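Local atomic coordinates of galectin (Xenopus laevis, PDB entry 3WUC), a protein that binds a galactose-containing glycan through a beta-sandwich lectin domain and, like related galectins, probably recognises lactose and laminin. Residues F35-G40 with T90-D95; L46-N51 with I110-R115; E79-F84 with V102-G107. One frame throughout, in Å; residues are numbered along the deposited sequence. Where two conformers were deposited one is given.

From the N terminus, the chain lays down 35-40, 46-51 and 79-84 before returning with 90-95, 102-107 and 110-115. Interaction 1 closes the first loop by packing strand 36-39 across the sandwich on strand 89-96. Interaction 2 joins strand 45-53, next to 36-39 in its sheet and carrying part of the galactose site, to the end of strand 109-113 at the edge of the opposing sheet; it crosses interaction 1. Interaction 3 sets the loop after strand 72-79 on the turn that follows strand 99-103. It crosses interaction 1 but lies wholly within the 46-115 loop of interaction 2. Together the three tie the two antiparallel sheets to each other at several places.

Interaction 1 (F35-G40 with T90-D95); sequences FAVDLG and TMLIFD
The hydrophobic core of the galectin beta-sandwich is built here by Phe35, just before strand 36-39, and Val37 and Leu39 on it, facing Thr90, Leu92 and Phe94 of the other sheet. The segments of strands 36-39 and 90-95 run nearly in the same direction, crossing at -20° with their axes 10.0 Å apart, a spacing filled by side chains. Leu39 and Phe94 interlock most closely. Methyl CD1 of Leu39 sits over one face of the Phe94 ring, 3.7 Å from its centroid and only 7° off the normal, a CH-pi contact almost exactly over the middle. The second methyl, CD2, reaches back to the ring's root, 4.0 Å from Phe94 CB. Val37 spreads its two branches between neighbours: with CG1 anti to the backbone N (chi1 -179°), CG1 comes at a slant to 3.9 Å from Phe94 CE1, while CG2 runs alongside Leu92 and stops 4.0 Å from its CD1. That same Leu92 methyl also lies 4.2 Å from Phe35 CE2. At the far end Phe35 points into the core, and its CZ meets Thr90 CG2, rising from the opposite side, at 4.2 Å. All these contacts are between carbon atoms. Behind the packing, strand 36-39 is held by backbone bonds to strand 45-53 on one side and strand 120-127 on the other. Phe35 also meets Phe84 edge-to-face, and Phe94 rests on Val102 of strand 99-103, the neighbour of strand 89-96 in the opposing sheet.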
loop_
_atom_site.group_PDB
_atom_site.type_symbol
_atom_site.label_atom_id
_atom_site.label_comp_id
_atom_site.label_asym_id
_atom_site.label_seq_id
_atom_site.Cartn_x
_atom_site.Cartn_y
_atom_site.Cartn_z
ATOM N N PHE B 35 -9.064 20.612 8.407
ATOM C CA PHE B 35 -9.560 19.341 7.843
ATOM C C PHE B 35 -9.847 18.379 8.941
ATOM O O PHE B 35 -9.421 18.518 10.093
ATOM C CB PHE B 35 -8.587 18.773 6.796
ATOM C CG PHE B 35 -7.347 18.086 7.343
ATOM C CD1 PHE B 35 -6.255 18.817 7.685
ATOM C CD2 PHE B 35 -7.340 16.730 7.497
ATOM C CE1 PHE B 35 -5.083 18.169 8.154
ATOM C CE2 PHE B 35 -6.241 16.065 8.016
ATOM C CZ PHE B 35 -5.138 16.786 8.342
ATOM N N ALA B 36 -10.599 17.318 8.697
ATOM C CA ALA B 36 -10.918 16.382 9.726
ATOM C C ALA B 36 -11.038 14.980 9.217
ATOM O O ALA B 36 -11.498 14.777 8.046
ATOM C CB ALA B 36 -12.259 16.727 10.403
ATOM N N VAL B 37 -10.700 14.051 10.098
ATOM C CA VAL B 37 -11.032 12.622 9.935
ATOM C C VAL B 37 -11.803 12.229 11.181
ATOM O O VAL B 37 -11.426 12.490 12.317
ATOM C CB VAL B 37 -9.775 11.711 9.807
ATOM C CG1 VAL B 37 -10.242 10.266 9.625
ATOM C CG2 VAL B 37 -8.944 12.117 8.630
ATOM N N ASP B 38 -13.012 11.695 10.965
ATOM C CA ASP B 38 -13.957 11.358 11.999
ATOM C C ASP B 38 -14.224 9.875 12.021
ATOM O O ASP B 38 -14.356 9.195 10.978
ATOM C CB ASP B 38 -15.324 11.975 11.721
ATOM C CG ASP B 38 -15.336 13.478 11.736
ATOM O OD1 ASP B 38 -14.521 14.106 12.481
ATOM O OD2 ASP B 38 -16.178 14.058 11.024
ATOM N N LEU B 39 -14.287 9.339 13.189
ATOM C CA LEU B 39 -14.571 7.935 13.481
ATOM C C LEU B 39 -15.698 7.770 14.446
ATOM O O LEU B 39 -15.740 8.466 15.490
ATOM C CB LEU B 39 -13.296 7.197 14.001
ATOM C CG LEU B 39 -12.098 7.124 13.048
ATOM C CD1 LEU B 39 -11.257 8.399 12.969
ATOM C CD2 LEU B 39 -11.291 5.984 13.612
ATOM N N GLY B 40 -16.649 6.864 14.183
ATOM C CA GLY B 40 -17.711 6.636 15.146
ATOM C C GLY B 40 -18.708 5.667 14.627
ATOM O O GLY B 40 -18.368 4.714 13.928
ATOM N N THR B 90 -1.038 13.588 3.513
ATOM C CA THR B 90 -0.842 13.323 4.875
ATOM C C THR B 90 -1.330 11.914 5.181
ATOM O O THR B 90 -1.973 11.282 4.343
ATOM C CB THR B 90 -1.477 14.344 5.818
ATOM O OG1 THR B 90 -1.023 14.151 7.137
ATOM C CG2 THR B 90 -3.011 14.146 5.865
ATOM N N MET B 91 -0.953 11.395 6.289
ATOM C CA MET B 91 -1.358 10.049 6.754
ATOM C C MET B 91 -1.648 10.111 8.247
ATOM O O MET B 91 -0.852 10.623 9.020
ATOM C CB MET B 91 -0.288 8.987 6.487
ATOM C CG MET B 91 -0.702 7.641 6.928
ATOM S SD MET B 91 0.462 6.380 6.350
ATOM C CE MET B 91 1.893 6.831 7.250
ATOM N N LEU B 92 -2.823 9.590 8.668
ATOM C CA LEU B 92 -3.181 9.446 10.057
ATOM C C LEU B 92 -3.549 8.004 10.327
ATOM O O LEU B 92 -4.257 7.403 9.497
ATOM C CB LEU B 92 -4.381 10.392 10.407
ATOM C CG LEU B 92 -4.088 11.918 10.351
ATOM C CD1 LEU B 92 -5.402 12.718 10.410
ATOM C CD2 LEU B 92 -3.283 12.261 11.575
ATOM N N ILE B 93 -3.076 7.437 11.405
ATOM C CA ILE B 93 -3.366 6.042 11.752
ATOM C C ILE B 93 -4.071 6.070 13.116
ATOM O O ILE B 93 -3.650 6.743 14.038
ATOM C CB ILE B 93 -2.103 5.173 11.777
ATOM C CG1 ILE B 93 -1.506 5.201 10.400
ATOM C CG2 ILE B 93 -2.474 3.801 12.193
ATOM C CD1 ILE B 93 -0.155 4.514 10.398
ATOM N N PHE B 94 -5.166 5.333 13.249
ATOM C CA PHE B 94 -5.944 5.285 14.502
ATOM C C PHE B 94 -5.964 3.879 15.024
ATOM O O PHE B 94 -6.478 2.993 14.345
ATOM C CB PHE B 94 -7.377 5.776 14.241
ATOM C CG PHE B 94 -7.474 7.162 13.655
ATOM C CD1 PHE B 94 -7.326 7.439 12.346
ATOM C CD2 PHE B 94 -7.694 8.229 14.535
ATOM C CE1 PHE B 94 -7.372 8.717 11.807
ATOM C CE2 PHE B 94 -7.791 9.544 13.995
ATOM C CZ PHE B 94 -7.637 9.756 12.708
ATOM N N ASP B 95 -5.437 3.650 16.202
ATOM C CA ASP B 95 -5.445 2.349 16.871
ATOM C C ASP B 95 -6.681 2.315 17.766
ATOM O O ASP B 95 -6.799 3.141 18.644
ATOM C CB ASP B 95 -4.241 2.177 17.814
ATOM C CG ASP B 95 -2.958 2.121 17.156
ATOM O OD1 ASP B 95 -2.964 1.933 15.916
ATOM O OD2 ASP B 95 -1.917 2.298 17.914
#

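Interaction 2 (L46-N51 with I110-R115); sequences LICHCN and IPFTCR. With GAL (beta-D-galactopyranose), chain D.
The Phe112 ring receives the carbonyl oxygen of Ile47 in its own plane at the edge, with Ile47 O 3.3 Å from Phe112 CE2, while Cys48 SG approaches obliquely, 4.9 Å from the ring centroid and 47° off the normal, in a sulfur-aromatic contact. Phe112 CZ lies against one face of the Arg115 guanidinium, 3.6 Å above its plane and over its centre. A third flat group, the imidazole of His49, offers its edge to the sugar, where NE2 and galactose O4 share a hydrogen bond of 2.8 Å. This is the galectin galactose site, where Arg34, Arg53, Tyr56, Asn66 and Glu76 complete the grip on the sugar. Ile47 and Cys48 form a classic beta bulge opposite Leu39, at the corner where strand 45-53 changes direction. From the bulge the Ile47 side chain runs with CG1 anti to the backbone N (chi1 -159°), which lays CG1 3.8 Å from Cys114 SG and brings CD1 close to the backbone of Arg115. One water bridges the two backbones: it donates to Ile47 O at 2.7 Å and to Thr113 O at 2.9 Å, and accepts from Arg115 N at 2.8 Å. Arg115 reaches away to Ile75 O and Ser67 and, through NE, hydrogen-bonds a malonic acid probably from the crystallisation liquor. Asp38 grips His49 ND1 from the side remote from the sugar, and Trp73 meets the imidazole ring. Chemically, the Ile47 carbonyl is satisfied by the water and flanked by the weakly positive ring edge of Phe112; the segments are linked by the water and by packing rather than by a direct hydrogen bond, and Asp38 probably fixes the rotation of the imidazole that meets galactose O4.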
loop_
_atom_site.group_PDB
_atom_site.type_symbol
_atom_site.label_atom_id
_atom_site.label_comp_id
_atom_site.label_asym_id
_atom_site.label_seq_id
_atom_site.Cartn_x
_atom_site.Cartn_y
_atom_site.Cartn_z
ATOM N N LEU B 46 -19.699 10.329 17.273
ATOM C CA LEU B 46 -18.235 10.260 16.941
ATOM C C LEU B 46 -17.446 9.917 18.191
ATOM O O LEU B 46 -17.452 10.640 19.178
ATOM C CB LEU B 46 -17.778 11.497 16.301
ATOM C CG LEU B 46 -18.475 12.043 15.014
ATOM C CD1 LEU B 46 -18.003 13.352 14.483
ATOM C CD2 LEU B 46 -18.379 10.898 13.978
ATOM N N ILE B 47 -16.687 8.823 18.162
ATOM C CA ILE B 47 -15.750 8.503 19.243
ATOM C C ILE B 47 -14.465 9.296 19.059
ATOM O O ILE B 47 -13.816 9.538 20.094
ATOM C CB ILE B 47 -15.458 6.970 19.369
ATOM C CG1 ILE B 47 -14.931 6.573 20.700
ATOM C CG2 ILE B 47 -14.627 6.440 18.193
ATOM C CD1 ILE B 47 -15.976 6.664 21.801
ATOM N N CYS B 48 -14.129 9.679 17.826
ATOM C CA CYS B 48 -12.972 10.522 17.625
ATOM C C CYS B 48 -13.146 11.395 16.411
ATOM O O CYS B 48 -13.218 10.899 15.294
ATOM C CB CYS B 48 -11.724 9.640 17.515
ATOM S SG CYS B 48 -10.189 10.655 17.410
ATOM N N HIS B 49 -13.248 12.698 16.627
ATOM C CA HIS B 49 -13.177 13.725 15.597
ATOM C C HIS B 49 -11.799 14.337 15.677
ATOM O O HIS B 49 -11.473 14.866 16.713
ATOM C CB HIS B 49 -14.236 14.791 15.908
ATOM C CG HIS B 49 -14.121 16.105 15.179
ATOM N ND1 HIS B 49 -14.405 16.297 13.844
ATOM C CD2 HIS B 49 -13.870 17.360 15.646
ATOM C CE1 HIS B 49 -14.321 17.565 13.523
ATOM N NE2 HIS B 49 -14.012 18.236 14.608
ATOM N N CYS B 50 -10.954 14.135 14.658
ATOM C CA CYS B 50 -9.542 14.590 14.647
ATOM C C CYS B 50 -9.495 15.703 13.637
ATOM O O CYS B 50 -9.625 15.499 12.453
ATOM C CB CYS B 50 -8.668 13.422 14.226
ATOM S SG CYS B 50 -6.940 13.878 14.104
ATOM N N ASN B 51 -9.307 16.932 14.152
ATOM C CA ASN B 51 -9.502 18.103 13.417
ATOM C C ASN B 51 -8.280 19.070 13.427
ATOM O O ASN B 51 -8.243 20.061 14.151
ATOM C CB ASN B 51 -10.759 18.820 13.912
ATOM C CG ASN B 51 -11.208 20.030 13.061
ATOM O OD1 ASN B 51 -11.786 20.990 13.693
ATOM N ND2 ASN B 51 -10.969 20.076 11.746
ATOM N N ILE B 110 -1.191 10.664 20.013
ATOM C CA ILE B 110 -2.096 11.407 20.857
ATOM C C ILE B 110 -3.070 10.391 21.439
ATOM O O ILE B 110 -3.829 9.798 20.693
ATOM C CB ILE B 110 -2.806 12.438 20.001
ATOM C CG1 ILE B 110 -1.751 13.195 19.213
ATOM C CG2 ILE B 110 -3.646 13.403 20.843
ATOM C CD1 ILE B 110 -0.788 13.837 20.164
ATOM N N PRO B 111 -3.072 10.184 22.769
ATOM C CA PRO B 111 -4.123 9.293 23.365
ATOM C C PRO B 111 -5.464 10.007 23.371
ATOM O O PRO B 111 -5.537 11.239 23.535
ATOM C CB PRO B 111 -3.614 9.012 24.800
ATOM C CG PRO B 111 -2.688 10.159 25.071
ATOM C CD PRO B 111 -2.123 10.733 23.790
ATOM N N PHE B 112 -6.529 9.266 23.164
ATOM C CA PHE B 112 -7.844 9.839 23.253
ATOM C C PHE B 112 -8.738 8.762 23.825
ATOM O O PHE B 112 -9.155 7.801 23.151
ATOM C CB PHE B 112 -8.354 10.379 21.867
ATOM C CG PHE B 112 -9.493 11.304 21.962
ATOM C CD1 PHE B 112 -9.460 12.510 22.665
ATOM C CD2 PHE B 112 -10.717 10.937 21.424
ATOM C CE1 PHE B 112 -10.544 13.357 22.799
ATOM C CE2 PHE B 112 -11.798 11.784 21.497
ATOM C CZ PHE B 112 -11.761 12.991 22.221
ATOM N N THR B 113 -9.082 8.876 25.113
ATOM C CA THR B 113 -9.843 7.805 25.758
ATOM C C THR B 113 -11.257 7.760 25.185
ATOM O O THR B 113 -11.822 8.839 24.883
ATOM C CB THR B 113 -9.984 8.106 27.281
ATOM O OG1 THR B 113 -8.689 8.228 27.832
ATOM C CG2 THR B 113 -10.675 7.000 27.972
ATOM N N CYS B 114 -11.835 6.546 25.023
ATOM C CA CYS B 114 -13.198 6.435 24.576
ATOM C C CYS B 114 -14.130 7.132 25.608
ATOM O O CYS B 114 -14.082 6.737 26.776
ATOM C CB CYS B 114 -13.637 5.011 24.418
ATOM S SG CYS B 114 -12.928 4.226 22.947
ATOM N N ARG B 115 -14.861 8.132 25.182
ATOM C CA ARG B 115 -15.757 8.869 26.120
ATOM C C ARG B 115 -17.090 8.216 26.325
ATOM O O ARG B 115 -17.819 8.603 27.212
ATOM C CB ARG B 115 -15.951 10.220 25.628
ATOM C CG ARG B 115 -14.606 10.952 25.910
ATOM C CD ARG B 115 -14.643 12.241 25.236
ATOM N NE ARG B 115 -13.597 13.143 25.706
ATOM C CZ ARG B 115 -13.467 14.376 25.233
ATOM N NH1 ARG B 115 -12.490 15.183 25.716
ATOM N NH2 ARG B 115 -14.262 14.799 24.254
HETATM C C1 GAL D . -16.695 23.345 16.424
HETATM C C2 GAL D . -16.664 23.182 14.928
HETATM C C3 GAL D . -16.968 21.752 14.541
HETATM C C4 GAL D . -16.051 20.815 15.320
HETATM C C5 GAL D . -16.177 21.139 16.826
HETATM C C6 GAL D . -15.248 20.249 17.625
HETATM O O2 GAL D . -17.727 24.018 14.405
HETATM O O3 GAL D . -16.957 21.584 13.150
HETATM O O4 GAL D . -14.693 20.913 14.821
HETATM O O5 GAL D . -15.774 22.484 17.027
HETATM O O6 GAL D . -15.257 20.557 19.009
HETATM O O HOH W 1 -13.808 9.344 22.837
#

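Interaction 3 (E79-F84 with V102-G107); sequences ETAFPF and VHLPDG
Pro83 lies at the middle of the contact with Asp106, their side chains meeting at an angle: Pro83 CG is 3.6 Å from Asp106 OD2 and Pro83 CB is 3.7 Å from Asp106 CB. Asp106 CG lies between its backbone N and carbonyl carbon (chi1 60°), which folds the carboxylate onto Pro83. The same proline CG packs on Pro105 CD at 3.9 Å. To one side, Ala81 CB touches Leu104 CD1 at 4.2 Å. To the other, the Phe84 ring presents its edge to Leu104 CD2, 4.4 Å from Phe84 CZ, and its CE1 reaches Pro105 CD at 4.2 Å. Both backbones turn here. Residues 104-107 form a type I beta turn, closed by Gly107 N to Leu104 O at 3.0 Å, within the hairpin joining strands 99-103 and 109-113. Opposite it, Pro83 is the centre of an inverse gamma turn, its Phe84 N to Phe82 O bond weak, in the loop between strands 72-79 and 89-96. At the start of that loop Glu79 OE1 accepts a hydrogen bond from Ala81 N, on the anti side of the carboxylate. Further out, Phe84 CD2 stands over the centre of the Phe82 ring, Lys108 forms a salt bridge with Asp106 OD2, and Phe82 N bonds a malonic acid, probably from the crystallisation liquor. Pro83 and Asp106 also pack against Asp106 and Pro83 of the second subunit, whose Ser88 bonds Gly107 O.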
loop_
_atom_site.group_PDB
_atom_site.type_symbol
_atom_site.label_atom_id
_atom_site.label_comp_id
_atom_site.label_asym_id
_atom_site.label_seq_id
_atom_site.Cartn_x
_atom_site.Cartn_y
_atom_site.Cartn_z
ATOM N N GLU B 79 -3.979 19.661 20.867
ATOM C CA GLU B 79 -2.559 19.220 20.722
ATOM C C GLU B 79 -1.851 20.265 19.813
ATOM O O GLU B 79 -2.288 20.655 18.712
ATOM C CB GLU B 79 -2.516 17.835 20.063
ATOM C CG GLU B 79 -1.196 17.271 19.603
ATOM C CD GLU B 79 -0.150 17.218 20.720
ATOM O OE1 GLU B 79 0.947 17.814 20.544
ATOM O OE2 GLU B 79 -0.496 16.649 21.783
ATOM N N THR B 80 -0.650 20.658 20.268
ATOM C CA THR B 80 0.087 21.686 19.630
ATOM C C THR B 80 0.994 21.132 18.529
ATOM O O THR B 80 1.403 21.882 17.689
ATOM C CB THR B 80 1.029 22.420 20.645
ATOM O OG1 THR B 80 1.866 21.487 21.335
ATOM C CG2 THR B 80 0.265 23.025 21.682
ATOM N N ALA B 81 1.256 19.843 18.522
ATOM C CA ALA B 81 2.094 19.258 17.419
ATOM C C ALA B 81 1.288 19.409 16.114
ATOM O O ALA B 81 0.060 19.087 16.123
ATOM C CB ALA B 81 2.396 17.769 17.635
ATOM N N PHE B 82 1.916 19.904 15.042
ATOM C CA PHE B 82 1.131 20.215 13.821
ATOM C C PHE B 82 1.856 19.887 12.517
ATOM O O PHE B 82 2.253 20.765 11.775
ATOM C CB PHE B 82 0.619 21.622 13.840
ATOM C CG PHE B 82 -0.480 21.853 12.852
ATOM C CD1 PHE B 82 -1.775 21.548 13.260
ATOM C CD2 PHE B 82 -0.278 22.431 11.659
ATOM C CE1 PHE B 82 -2.816 21.781 12.391
ATOM C CE2 PHE B 82 -1.324 22.679 10.758
ATOM C CZ PHE B 82 -2.603 22.306 11.122
ATOM N N PRO B 83 2.021 18.555 12.289
ATOM C CA PRO B 83 2.816 18.111 11.098
ATOM C C PRO B 83 2.003 18.006 9.829
ATOM O O PRO B 83 1.848 16.938 9.277
ATOM C CB PRO B 83 3.327 16.770 11.516
ATOM C CG PRO B 83 2.153 16.221 12.383
ATOM C CD PRO B 83 1.728 17.425 13.188
ATOM N N PHE B 84 1.476 19.158 9.363
ATOM C CA PHE B 84 0.621 19.204 8.204
ATOM C C PHE B 84 0.828 20.462 7.385
ATOM O O PHE B 84 1.209 21.485 7.918
ATOM C CB PHE B 84 -0.933 19.250 8.605
ATOM C CG PHE B 84 -1.329 18.198 9.559
ATOM C CD1 PHE B 84 -1.509 16.873 9.116
ATOM C CD2 PHE B 84 -1.407 18.430 10.933
ATOM C CE1 PHE B 84 -1.828 15.923 10.019
ATOM C CE2 PHE B 84 -1.709 17.455 11.864
ATOM C CZ PHE B 84 -1.902 16.168 11.385
ATOM N N VAL B 102 -4.096 8.114 18.334
ATOM C CA VAL B 102 -3.971 8.829 17.052
ATOM C C VAL B 102 -2.450 8.951 16.751
ATOM O O VAL B 102 -1.735 9.650 17.508
ATOM C CB VAL B 102 -4.600 10.219 17.002
ATOM C CG1 VAL B 102 -4.549 10.804 15.629
ATOM C CG2 VAL B 102 -6.048 10.138 17.619
ATOM N N HIS B 103 -1.965 8.200 15.758
ATOM C CA HIS B 103 -0.576 8.280 15.289
ATOM C C HIS B 103 -0.450 9.372 14.268
ATOM O O HIS B 103 -0.955 9.295 13.133
ATOM C CB HIS B 103 -0.113 6.987 14.656
ATOM C CG HIS B 103 -0.043 5.844 15.594
ATOM N ND1 HIS B 103 1.104 5.546 16.315
ATOM C CD2 HIS B 103 -0.998 4.993 16.048
ATOM C CE1 HIS B 103 0.882 4.486 17.075
ATOM N NE2 HIS B 103 -0.382 4.125 16.927
ATOM N N LEU B 104 0.227 10.438 14.629
ATOM C CA LEU B 104 0.499 11.509 13.767
ATOM C C LEU B 104 1.694 11.166 12.799
ATOM O O LEU B 104 2.558 10.356 13.238
ATOM C CB LEU B 104 0.841 12.767 14.578
ATOM C CG LEU B 104 -0.195 13.257 15.640
ATOM C CD1 LEU B 104 0.264 14.443 16.336
ATOM C CD2 LEU B 104 -1.524 13.499 14.906
ATOM N N PRO B 105 1.774 11.862 11.652
ATOM C CA PRO B 105 2.803 11.442 10.641
ATOM C C PRO B 105 4.200 11.862 11.049
ATOM O O PRO B 105 5.146 11.346 10.416
ATOM C CB PRO B 105 2.354 12.053 9.307
ATOM C CG PRO B 105 1.480 13.206 9.771
ATOM C CD PRO B 105 0.819 12.802 11.061
ATOM N N ASP B 106 4.355 12.688 12.080
ATOM C CA ASP B 106 5.712 13.010 12.612
ATOM C C ASP B 106 6.184 11.987 13.645
ATOM O O ASP B 106 7.167 12.266 14.337
ATOM C CB ASP B 106 5.723 14.438 13.195
ATOM C CG ASP B 106 4.721 14.623 14.362
ATOM O OD1 ASP B 106 4.091 13.631 14.832
ATOM O OD2 ASP B 106 4.700 15.792 14.894
ATOM N N GLY B 107 5.481 10.852 13.841
ATOM C CA GLY B 107 5.815 9.878 14.823
ATOM C C GLY B 107 5.317 10.078 16.223
ATOM O O GLY B 107 5.485 9.169 17.028
#